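Local coordinates for protein bifunctional autolysin (Staphylococcus aureus subsp. aureus Mu50, PDB 6FXO) that probably hydrolyses the glycan strands of bacterial cell-wall peptidoglycan, acting as a family 73 N-acetylglucosaminidase of the lysozyme clan, at residues A[16-21]-A[43-48]; A[53-58]-A[62-67]; A[200-205]-A[239-244]. One frame throughout, in Å; residues are numbered along the deposited sequence.

How the contacts relate
The three contacts follow one another along the chain, contact 1 closing before contact 2 opens and contact 2 before contact 3. Helices 42-49 and 51-56 are consecutive, and contacts 1 and 2, with centres about 18 Å apart, are joined by a probable hydrogen bond from Arg-53 NH1 to His-47 O. Contact 3 lies about 12 Å from the centre of contact 1 and 13 Å from that of contact 2. Its segment 239-244 meets contact 2 through the backbone bond from Asp-239 N to Phe-64 O, and contact 1 where Val-17 packs on Tyr-243. Contacts 1 and 3 bring residues near both chain ends to residues 200-205 of the lysozyme-clan region; contact 2 joins through the strand.

Contact 1 (A[16-21]-A[43-48]); sequences QVAQIQ and NDVKHA
Val-45 pushes its CG1 methyl against Gln-21, 3.6 Å from CB of the glutamine and close to its CG as well, so the aliphatic part of Gln-21 serves as a hydrophobic surface. With chi1 at -178°, CG1 stands opposite the backbone N and beside the carbonyl carbon, the branch that meets helix 14-22. The same methyl lies 3.9 Å from the backbone oxygen of Ala-18. One turn before Gln-21, the CB of Ala-18 sits 3.9 Å from the CA of Lys-46, almost against the backbone of helix 42-49. Alanine suits this place because its single methyl lets the two CA atoms come within 5.2 Å of each other. Lys-46 gives the contact its CB, while the rest of its long chain runs extended and carries the amine away from helix 14-22. The axes of the two segments approach to 8.7 Å, at 128° between their directions, so the helices cross steeply rather than lie alongside each other.

Further out, helix 195-200 packs on the same patch: Trp-200 touches both Gln-21 and Val-45. Met-49 adds contacts to Ala-18 and Gln-21, and Ala-40 touches Val-45. The Gln-21 chain bends at chi2 (70°), and its OE1 accepts a hydrogen bond from Gln-209 NE2, which satisfies a polar atom of a buried residue and helps to fix the amide. No hydrogen bond passes between the two segments, so their pairing rests on close apolar fit, with glutamine supplying methylenes on one side and its amide to a third part of the fold.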
loop_
_atom_site.group_PDB
_atom_site.type_symbol
_atom_site.label_atom_id
_atom_site.label_comp_id
_atom_site.label_asym_id
_atom_site.label_seq_id
_atom_site.Cartn_x
_atom_site.Cartn_y
_atom_site.Cartn_z
ATOM N N GLN A 16 0.811 26.750 2.614
ATOM C CA GLN A 16 0.265 26.543 3.953
ATOM C C GLN A 16 0.436 25.116 4.367
ATOM O O GLN A 16 0.961 24.832 5.441
ATOM C CB GLN A 16 -1.255 26.861 3.984
ATOM C CG GLN A 16 -1.829 27.489 5.274
ATOM C CD GLN A 16 -3.348 27.625 5.212
ATOM O OE1 GLN A 16 -3.885 28.330 4.353
ATOM N NE2 GLN A 16 -4.104 27.037 6.174
ATOM N N VAL A 17 0.017 24.209 3.491
ATOM C CA VAL A 17 0.161 22.793 3.871
ATOM C C VAL A 17 1.575 22.272 4.070
ATOM O O VAL A 17 1.794 21.386 4.892
ATOM C CB VAL A 17 -0.672 21.870 2.964
ATOM C CG1 VAL A 17 -2.157 22.091 3.212
ATOM C CG2 VAL A 17 -0.329 22.099 1.503
ATOM N N ALA A 18 2.520 22.793 3.303
ATOM C CA ALA A 18 3.904 22.362 3.433
ATOM C C ALA A 18 4.580 22.896 4.697
ATOM O O ALA A 18 5.295 22.145 5.361
ATOM C CB ALA A 18 4.697 22.787 2.211
ATOM N N GLN A 19 4.386 24.199 5.023
ATOM C CA GLN A 19 4.977 24.771 6.199
ATOM C C GLN A 19 4.377 24.030 7.379
ATOM O O GLN A 19 5.066 23.838 8.378
ATOM C CB GLN A 19 4.684 26.304 6.260
ATOM C CG GLN A 19 5.640 27.229 7.075
ATOM C CD GLN A 19 6.956 27.677 6.424
ATOM O OE1 GLN A 19 8.032 27.182 6.765
ATOM N NE2 GLN A 19 6.895 28.596 5.450
ATOM N N ILE A 20 3.083 23.578 7.257
ATOM C CA ILE A 20 2.514 22.853 8.390
ATOM C C ILE A 20 3.307 21.562 8.667
ATOM O O ILE A 20 3.457 21.172 9.829
ATOM C CB ILE A 20 1.006 22.550 8.147
ATOM C CG1 ILE A 20 0.200 23.854 8.051
ATOM C CG2 ILE A 20 0.456 21.657 9.255
ATOM C CD1 ILE A 20 -1.222 23.668 7.528
ATOM N N GLN A 21 3.816 20.902 7.599
ATOM C CA GLN A 21 4.600 19.673 7.799
ATOM C C GLN A 21 5.883 19.908 8.527
ATOM O O GLN A 21 6.365 19.078 9.297
ATOM C CB GLN A 21 4.932 19.013 6.443
ATOM C CG GLN A 21 4.773 17.489 6.357
ATOM C CD GLN A 21 3.319 17.088 6.400
ATOM O OE1 GLN A 21 2.917 16.150 7.080
ATOM N NE2 GLN A 21 2.511 17.925 5.755
ATOM N N ASN A 43 11.379 23.685 0.667
ATOM C CA ASN A 43 11.223 23.281 -0.722
ATOM C C ASN A 43 11.098 21.766 -0.941
ATOM O O ASN A 43 10.409 21.320 -1.853
ATOM C CB ASN A 43 12.341 23.891 -1.578
ATOM C CG ASN A 43 11.986 25.249 -2.150
ATOM O OD1 ASN A 43 11.999 26.247 -1.421
ATOM N ND2 ASN A 43 11.691 25.395 -3.449
ATOM N N ASP A 44 11.757 20.990 -0.076
ATOM C CA ASP A 44 11.776 19.534 -0.104
ATOM C C ASP A 44 10.403 18.911 0.142
ATOM O O ASP A 44 10.063 17.879 -0.435
ATOM C CB ASP A 44 12.777 19.069 0.960
ATOM C CG ASP A 44 14.190 18.859 0.462
ATOM O OD1 ASP A 44 14.774 19.817 -0.094
ATOM O OD2 ASP A 44 14.750 17.778 0.713
ATOM N N VAL A 45 9.620 19.562 1.002
ATOM C CA VAL A 45 8.282 19.132 1.368
ATOM C C VAL A 45 7.241 19.659 0.396
ATOM O O VAL A 45 6.311 18.946 0.060
ATOM C CB VAL A 45 7.997 19.596 2.818
ATOM C CG1 VAL A 45 6.619 19.136 3.283
ATOM C CG2 VAL A 45 9.080 19.088 3.762
ATOM N N LYS A 46 7.408 20.915 -0.042
ATOM C CA LYS A 46 6.532 21.608 -0.974
ATOM C C LYS A 46 6.537 20.909 -2.350
ATOM O O LYS A 46 5.532 20.929 -3.054
ATOM C CB LYS A 46 6.973 23.101 -1.016
ATOM C CG LYS A 46 6.861 23.921 -2.309
ATOM C CD LYS A 46 7.665 25.255 -2.131
ATOM C CE LYS A 46 7.619 26.257 -3.277
ATOM N NZ LYS A 46 8.535 27.441 -3.069
ATOM N N HIS A 47 7.662 20.265 -2.699
ATOM C CA HIS A 47 7.838 19.549 -3.985
ATOM C C HIS A 47 7.322 18.110 -3.962
ATOM O O HIS A 47 6.790 17.606 -4.930
ATOM C CB HIS A 47 9.326 19.588 -4.408
ATOM C CG HIS A 47 9.678 18.847 -5.658
ATOM N ND1 HIS A 47 10.386 17.664 -5.623
ATOM C CD2 HIS A 47 9.589 19.204 -6.962
ATOM C CE1 HIS A 47 10.727 17.329 -6.865
ATOM N NE2 HIS A 47 10.258 18.249 -7.695
ATOM N N ALA A 48 7.541 17.463 -2.862
ATOM C CA ALA A 48 7.134 16.105 -2.644
ATOM C C ALA A 48 5.607 16.003 -2.417
ATOM O O ALA A 48 5.021 14.942 -2.624
ATOM C CB ALA A 48 7.872 15.558 -1.462
#

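Contact 2 (A[53-58]-A[62-67]); sequences RLAQDP and YQFLRL
The Phe-64 ring meets helix 51-56 with its edge: Ala-55 N lies near the ring plane, 3.8 Å from CE2. Leu-54 CB approaches obliquely, 3.8 Å from CZ, and one face carries CG of the neighbouring Gln-63, 3.7 Å above the ring centre. The Tyr-62 ring also offers an edge, its CD1 lying 3.4 Å from Pro-58 O in the ring plane. Phenylalanine suits the first place, where Leu-54, Ile-240 and Pro-241 pack on it and the Tyr-196 ring meets it; a tyrosine suits the second because its hydroxyl bonds to Gly-235 N while Phe-238 meets the ring edge-to-face.

In the short connection between the segments, Asp-57 OD1 accepts from Ala-59 N and Leu-60 N, an Asx motif, and the chain runs into a 3-10 segment, with Leu-65 N bonded to Tyr-62 O at 3.1 Å.

Gln-63 crosses Leu-54 at about a right angle, with OE1 3.5 Å from CD1. Its CG sits between the backbone N and carbonyl carbon (chi1 64°), and the extended remainder carries the amide to the leucine. There NE2 bonds to Leu-60 O and Asn-218 OD1, two acceptors that fix the rotation of a buried amide.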
loop_
_atom_site.group_PDB
_atom_site.type_symbol
_atom_site.label_atom_id
_atom_site.label_comp_id
_atom_site.label_asym_id
_atom_site.label_seq_id
_atom_site.Cartn_x
_atom_site.Cartn_y
_atom_site.Cartn_z
ATOM N N ARG A 53 2.253 18.349 -9.433
ATOM C CA ARG A 53 3.357 17.724 -10.123
ATOM C C ARG A 53 3.180 16.207 -10.126
ATOM O O ARG A 53 3.390 15.595 -11.167
ATOM C CB ARG A 53 4.704 18.086 -9.475
ATOM C CG ARG A 53 5.799 17.090 -9.822
ATOM C CD ARG A 53 6.950 17.115 -8.842
ATOM N NE ARG A 53 7.738 15.884 -8.933
ATOM C CZ ARG A 53 8.140 15.195 -7.866
ATOM N NH1 ARG A 53 7.846 15.629 -6.636
ATOM N NH2 ARG A 53 8.847 14.085 -8.022
ATOM N N LEU A 54 2.783 15.596 -8.967
ATOM C CA LEU A 54 2.610 14.187 -8.944
ATOM C C LEU A 54 1.510 13.713 -9.899
ATOM O O LEU A 54 1.700 12.657 -10.475
ATOM C CB LEU A 54 2.353 13.764 -7.491
ATOM C CG LEU A 54 3.239 14.477 -6.464
ATOM C CD1 LEU A 54 2.715 14.245 -5.060
ATOM C CD2 LEU A 54 4.692 14.010 -6.605
ATOM N N ALA A 55 0.401 14.490 -10.115
ATOM C CA ALA A 55 -0.627 13.967 -11.058
ATOM C C ALA A 55 -0.169 13.813 -12.544
ATOM O O ALA A 55 -0.651 12.946 -13.240
ATOM C CB ALA A 55 -1.884 14.833 -11.016
ATOM N N GLN A 56 0.739 14.640 -12.980
ATOM C CA GLN A 56 1.262 14.615 -14.346
ATOM C C GLN A 56 2.189 13.477 -14.705
ATOM O O GLN A 56 2.346 13.159 -15.864
ATOM C CB GLN A 56 1.828 15.972 -14.761
ATOM C CG GLN A 56 0.869 17.117 -14.457
ATOM C CD GLN A 56 1.067 18.269 -15.401
ATOM O OE1 GLN A 56 0.194 18.623 -16.201
ATOM N NE2 GLN A 56 2.262 18.820 -15.371
ATOM N N ASP A 57 2.825 12.902 -13.708
ATOM C CA ASP A 57 3.732 11.797 -13.873
ATOM C C ASP A 57 2.979 10.457 -13.829
ATOM O O ASP A 57 2.258 10.180 -12.860
ATOM C CB ASP A 57 4.784 11.812 -12.767
ATOM C CG ASP A 57 5.927 10.883 -13.057
ATOM O OD1 ASP A 57 5.797 9.682 -12.756
ATOM O OD2 ASP A 57 6.951 11.354 -13.588
ATOM N N PRO A 58 3.133 9.640 -14.871
ATOM C CA PRO A 58 2.455 8.320 -14.925
ATOM C C PRO A 58 2.771 7.345 -13.751
ATOM O O PRO A 58 1.906 6.518 -13.455
ATOM C CB PRO A 58 3.016 7.665 -16.212
ATOM C CG PRO A 58 3.674 8.805 -16.999
ATOM C CD PRO A 58 4.182 9.752 -15.914
ATOM N N TYR A 62 0.118 7.138 -9.067
ATOM C CA TYR A 62 -0.433 6.031 -8.324
ATOM C C TYR A 62 -0.657 6.267 -6.855
ATOM O O TYR A 62 -1.327 5.446 -6.236
ATOM C CB TYR A 62 0.142 4.629 -8.768
ATOM C CG TYR A 62 -0.427 4.112 -10.091
ATOM C CD1 TYR A 62 -0.045 4.677 -11.302
ATOM C CD2 TYR A 62 -1.405 3.116 -10.124
ATOM C CE1 TYR A 62 -0.618 4.287 -12.499
ATOM C CE2 TYR A 62 -1.997 2.688 -11.350
ATOM C CZ TYR A 62 -1.590 3.273 -12.507
ATOM O OH TYR A 62 -2.075 2.785 -13.699
ATOM N N GLN A 63 -0.086 7.404 -6.279
ATOM C CA GLN A 63 -0.267 7.708 -4.873
ATOM C C GLN A 63 -1.709 8.157 -4.653
ATOM O O GLN A 63 -2.164 8.214 -3.526
ATOM C CB GLN A 63 0.739 8.749 -4.330
ATOM C CG GLN A 63 0.706 10.162 -4.902
ATOM C CD GLN A 63 2.074 10.736 -4.569
ATOM O OE1 GLN A 63 2.328 11.190 -3.379
ATOM N NE2 GLN A 63 2.997 10.695 -5.634
ATOM N N PHE A 64 -2.349 8.553 -5.722
ATOM C CA PHE A 64 -3.758 8.987 -5.693
ATOM C C PHE A 64 -4.726 7.838 -6.061
ATOM O O PHE A 64 -5.937 8.045 -6.095
ATOM C CB PHE A 64 -4.022 10.212 -6.507
ATOM C CG PHE A 64 -3.013 11.316 -6.354
ATOM C CD1 PHE A 64 -2.851 12.002 -5.116
ATOM C CD2 PHE A 64 -2.194 11.665 -7.409
ATOM C CE1 PHE A 64 -1.905 12.949 -4.997
ATOM C CE2 PHE A 64 -1.232 12.649 -7.257
ATOM C CZ PHE A 64 -1.089 13.286 -6.056
ATOM N N LEU A 65 -4.186 6.651 -6.398
ATOM C CA LEU A 65 -5.078 5.548 -6.734
ATOM C C LEU A 65 -5.879 5.147 -5.431
ATOM O O LEU A 65 -5.270 5.030 -4.376
ATOM C CB LEU A 65 -4.278 4.294 -7.234
ATOM C CG LEU A 65 -5.039 2.996 -7.505
ATOM C CD1 LEU A 65 -5.726 3.034 -8.960
ATOM C CD2 LEU A 65 -4.167 1.724 -7.255
ATOM N N ARG A 66 -7.187 4.895 -5.511
ATOM C CA ARG A 66 -7.905 4.491 -4.315
ATOM C C ARG A 66 -7.778 2.989 -4.025
ATOM O O ARG A 66 -8.181 2.134 -4.789
ATOM C CB ARG A 66 -9.415 4.884 -4.396
ATOM C CG ARG A 66 -9.748 6.387 -4.396
ATOM C CD ARG A 66 -9.857 7.075 -2.999
ATOM N NE ARG A 66 -11.018 6.559 -2.276
ATOM C CZ ARG A 66 -12.191 7.178 -2.118
ATOM N NH1 ARG A 66 -12.389 8.378 -2.645
ATOM N NH2 ARG A 66 -13.181 6.577 -1.482
ATOM N N LEU A 67 -7.120 2.700 -2.910
ATOM C CA LEU A 67 -6.801 1.423 -2.336
ATOM C C LEU A 67 -7.993 0.716 -1.699
ATOM O O LEU A 67 -7.933 -0.467 -1.403
ATOM C CB LEU A 67 -5.659 1.727 -1.293
ATOM C CG LEU A 67 -4.348 2.391 -1.897
ATOM C CD1 LEU A 67 -3.279 2.578 -0.873
ATOM C CD2 LEU A 67 -3.738 1.380 -2.991
#

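Contact 3 (A[200-205]-A[239-244]); sequences WNPAHP and DIPQYK
Apolar packing joins Pro-202 to Pro-241, whose rings cross at a slant with their CG atoms 3.9 Å apart. A proline on each side gives two compact, rigid apolar surfaces. Tyr-243 adds a looser approach, its OH 4.4 Å from CG of Pro-202. Tyr-196 of helix 195-200 packs on both prolines, so the pair is extended by a third side chain. No hydrogen bond crosses between the segments.

Most backbone bonds of segment 239-244 belong to the sheet; the one between Asp-239 and Phe-64 of the 62-67 loop is an exception. The segment lies on strand 237-242, which runs parallel to strand 4-9 and so pairs the C-terminal end of the chain with its N-terminal end. Ile-240 and Gln-242 bond to that strand and the residue after it; Pro-241 stands between them, and its lack of an N-H costs this pairing nothing. Its carbonyl accepts from Thr-51 OG1.

Side-chain hydrogen bonds act in both segments. Asn-201 is the first residue beyond helix 195-200, and its phi is positive (47°), a conformation asparagine tolerates better than most residues. Its OD1 accepts from the backbone N of His-204 at 2.8 Å, with an N-H...O angle of 149° and the donor tilted 31° from the carbonyl plane. This Asx motif curls the chain around Pro-202, whose CB points to the strand. In the other segment, the hydroxyl of Tyr-243 is hydrogen-bonded to that of Tyr-196.

Charge pairing occurs at the start of the strand segment, where OD2 of the buried Asp-239 forms salt bridges with both Lys-197 and Arg-66.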
loop_
_atom_site.group_PDB
_atom_site.type_symbol
_atom_site.label_atom_id
_atom_site.label_comp_id
_atom_site.label_asym_id
_atom_site.label_seq_id
_atom_site.Cartn_x
_atom_site.Cartn_y
_atom_site.Cartn_z
ATOM N N TRP A 200 0.505 12.587 3.907
ATOM C CA TRP A 200 0.142 13.946 4.258
ATOM C C TRP A 200 -1.200 14.161 4.983
ATOM O O TRP A 200 -1.404 15.222 5.574
ATOM C CB TRP A 200 0.224 14.743 2.959
ATOM C CG TRP A 200 1.437 14.347 2.162
ATOM C CD1 TRP A 200 1.477 13.534 1.074
ATOM C CD2 TRP A 200 2.793 14.698 2.452
ATOM N NE1 TRP A 200 2.786 13.356 0.667
ATOM C CE2 TRP A 200 3.607 14.063 1.490
ATOM C CE3 TRP A 200 3.397 15.489 3.429
ATOM C CZ2 TRP A 200 4.996 14.194 1.480
ATOM C CZ3 TRP A 200 4.775 15.619 3.418
ATOM C CH2 TRP A 200 5.557 14.978 2.451
ATOM N N ASN A 201 -2.108 13.160 4.933
ATOM C CA ASN A 201 -3.403 13.266 5.579
ATOM C C ASN A 201 -4.097 14.593 5.281
ATOM O O ASN A 201 -4.265 15.342 6.222
ATOM C CB ASN A 201 -3.247 13.155 7.090
ATOM C CG ASN A 201 -4.516 12.779 7.801
ATOM O OD1 ASN A 201 -5.546 13.445 7.652
ATOM N ND2 ASN A 201 -4.507 11.786 8.662
ATOM N N PRO A 202 -4.534 14.911 4.044
ATOM C CA PRO A 202 -5.187 16.213 3.912
ATOM C C PRO A 202 -6.431 16.473 4.868
ATOM O O PRO A 202 -6.593 17.649 5.179
ATOM C CB PRO A 202 -5.506 16.292 2.413
ATOM C CG PRO A 202 -4.429 15.379 1.750
ATOM C CD PRO A 202 -4.207 14.285 2.740
ATOM N N ALA A 203 -7.315 15.509 5.314
ATOM C CA ALA A 203 -8.408 15.937 6.191
ATOM C C ALA A 203 -7.873 16.500 7.530
ATOM O O ALA A 203 -8.444 17.450 8.066
ATOM C CB ALA A 203 -9.360 14.778 6.453
ATOM N N HIS A 204 -6.786 15.896 8.068
ATOM C CA HIS A 204 -6.172 16.324 9.311
ATOM C C HIS A 204 -4.654 16.392 9.115
ATOM O O HIS A 204 -3.947 15.477 9.566
ATOM C CB HIS A 204 -6.578 15.438 10.503
ATOM C CG HIS A 204 -8.032 15.098 10.497
ATOM N ND1 HIS A 204 -8.992 15.964 10.977
ATOM C CD2 HIS A 204 -8.689 14.063 9.929
ATOM C CE1 HIS A 204 -10.191 15.469 10.694
ATOM N NE2 HIS A 204 -10.031 14.324 10.058
ATOM N N PRO A 205 -4.127 17.439 8.465
ATOM C CA PRO A 205 -2.665 17.471 8.291
ATOM C C PRO A 205 -1.876 17.396 9.582
ATOM O O PRO A 205 -2.227 17.984 10.602
ATOM C CB PRO A 205 -2.398 18.840 7.674
ATOM C CG PRO A 205 -3.638 19.137 6.863
ATOM C CD PRO A 205 -4.796 18.544 7.703
ATOM N N ASP A 239 -7.889 9.826 -6.766
ATOM C CA ASP A 239 -8.374 10.913 -5.886
ATOM C C ASP A 239 -7.230 11.842 -5.599
ATOM O O ASP A 239 -6.350 11.485 -4.836
ATOM C CB ASP A 239 -8.797 10.257 -4.551
ATOM C CG ASP A 239 -9.651 11.051 -3.571
ATOM O OD1 ASP A 239 -9.474 12.288 -3.488
ATOM O OD2 ASP A 239 -10.402 10.419 -2.794
ATOM N N ILE A 240 -7.262 13.028 -6.200
ATOM C CA ILE A 240 -6.291 14.063 -6.101
ATOM C C ILE A 240 -6.670 15.329 -5.293
ATOM O O ILE A 240 -7.609 16.048 -5.628
ATOM C CB ILE A 240 -5.890 14.413 -7.570
ATOM C CG1 ILE A 240 -5.509 13.125 -8.367
ATOM C CG2 ILE A 240 -4.748 15.420 -7.616
ATOM C CD1 ILE A 240 -5.303 13.362 -9.883
ATOM N N PRO A 241 -5.996 15.547 -4.174
ATOM C CA PRO A 241 -6.271 16.744 -3.360
ATOM C C PRO A 241 -5.930 18.003 -4.148
ATOM O O PRO A 241 -4.947 17.949 -4.888
ATOM C CB PRO A 241 -5.305 16.607 -2.175
ATOM C CG PRO A 241 -4.995 15.129 -2.096
ATOM C CD PRO A 241 -4.976 14.677 -3.538
ATOM N N GLN A 242 -6.657 19.127 -4.016
ATOM C CA GLN A 242 -6.216 20.263 -4.821
ATOM C C GLN A 242 -5.982 21.454 -3.913
ATOM O O GLN A 242 -6.743 21.666 -2.972
ATOM C CB GLN A 242 -7.243 20.642 -5.901
ATOM C CG GLN A 242 -7.396 19.656 -7.055
ATOM C CD GLN A 242 -7.780 20.368 -8.334
ATOM O OE1 GLN A 242 -8.911 20.824 -8.506
ATOM N NE2 GLN A 242 -6.864 20.414 -9.297
ATOM N N TYR A 243 -4.922 22.219 -4.188
ATOM C CA TYR A 243 -4.628 23.390 -3.370
ATOM C C TYR A 243 -4.656 24.597 -4.298
ATOM O O TYR A 243 -4.154 24.494 -5.418
ATOM C CB TYR A 243 -3.218 23.275 -2.727
ATOM C CG TYR A 243 -2.893 21.988 -1.979
ATOM C CD1 TYR A 243 -3.356 21.770 -0.694
ATOM C CD2 TYR A 243 -2.093 21.011 -2.557
ATOM C CE1 TYR A 243 -3.034 20.617 0.004
ATOM C CE2 TYR A 243 -1.756 19.845 -1.863
ATOM C CZ TYR A 243 -2.224 19.660 -0.591
ATOM O OH TYR A 243 -1.827 18.536 0.064
ATOM N N LYS A 244 -5.216 25.733 -3.847
ATOM C CA LYS A 244 -5.257 26.918 -4.719
ATOM C C LYS A 244 -5.303 28.259 -3.968
ATOM O O LYS A 244 -4.382 28.498 -3.156
ATOM C CB LYS A 244 -6.423 26.816 -5.737
ATOM C CG LYS A 244 -6.047 26.089 -7.032
ATOM C CD LYS A 244 -6.740 26.616 -8.294
ATOM C CE LYS A 244 -6.312 25.806 -9.502
ATOM N NZ LYS A 244 -6.945 26.264 -10.772
ATOM O OXT LYS A 244 -6.238 29.057 -4.201
#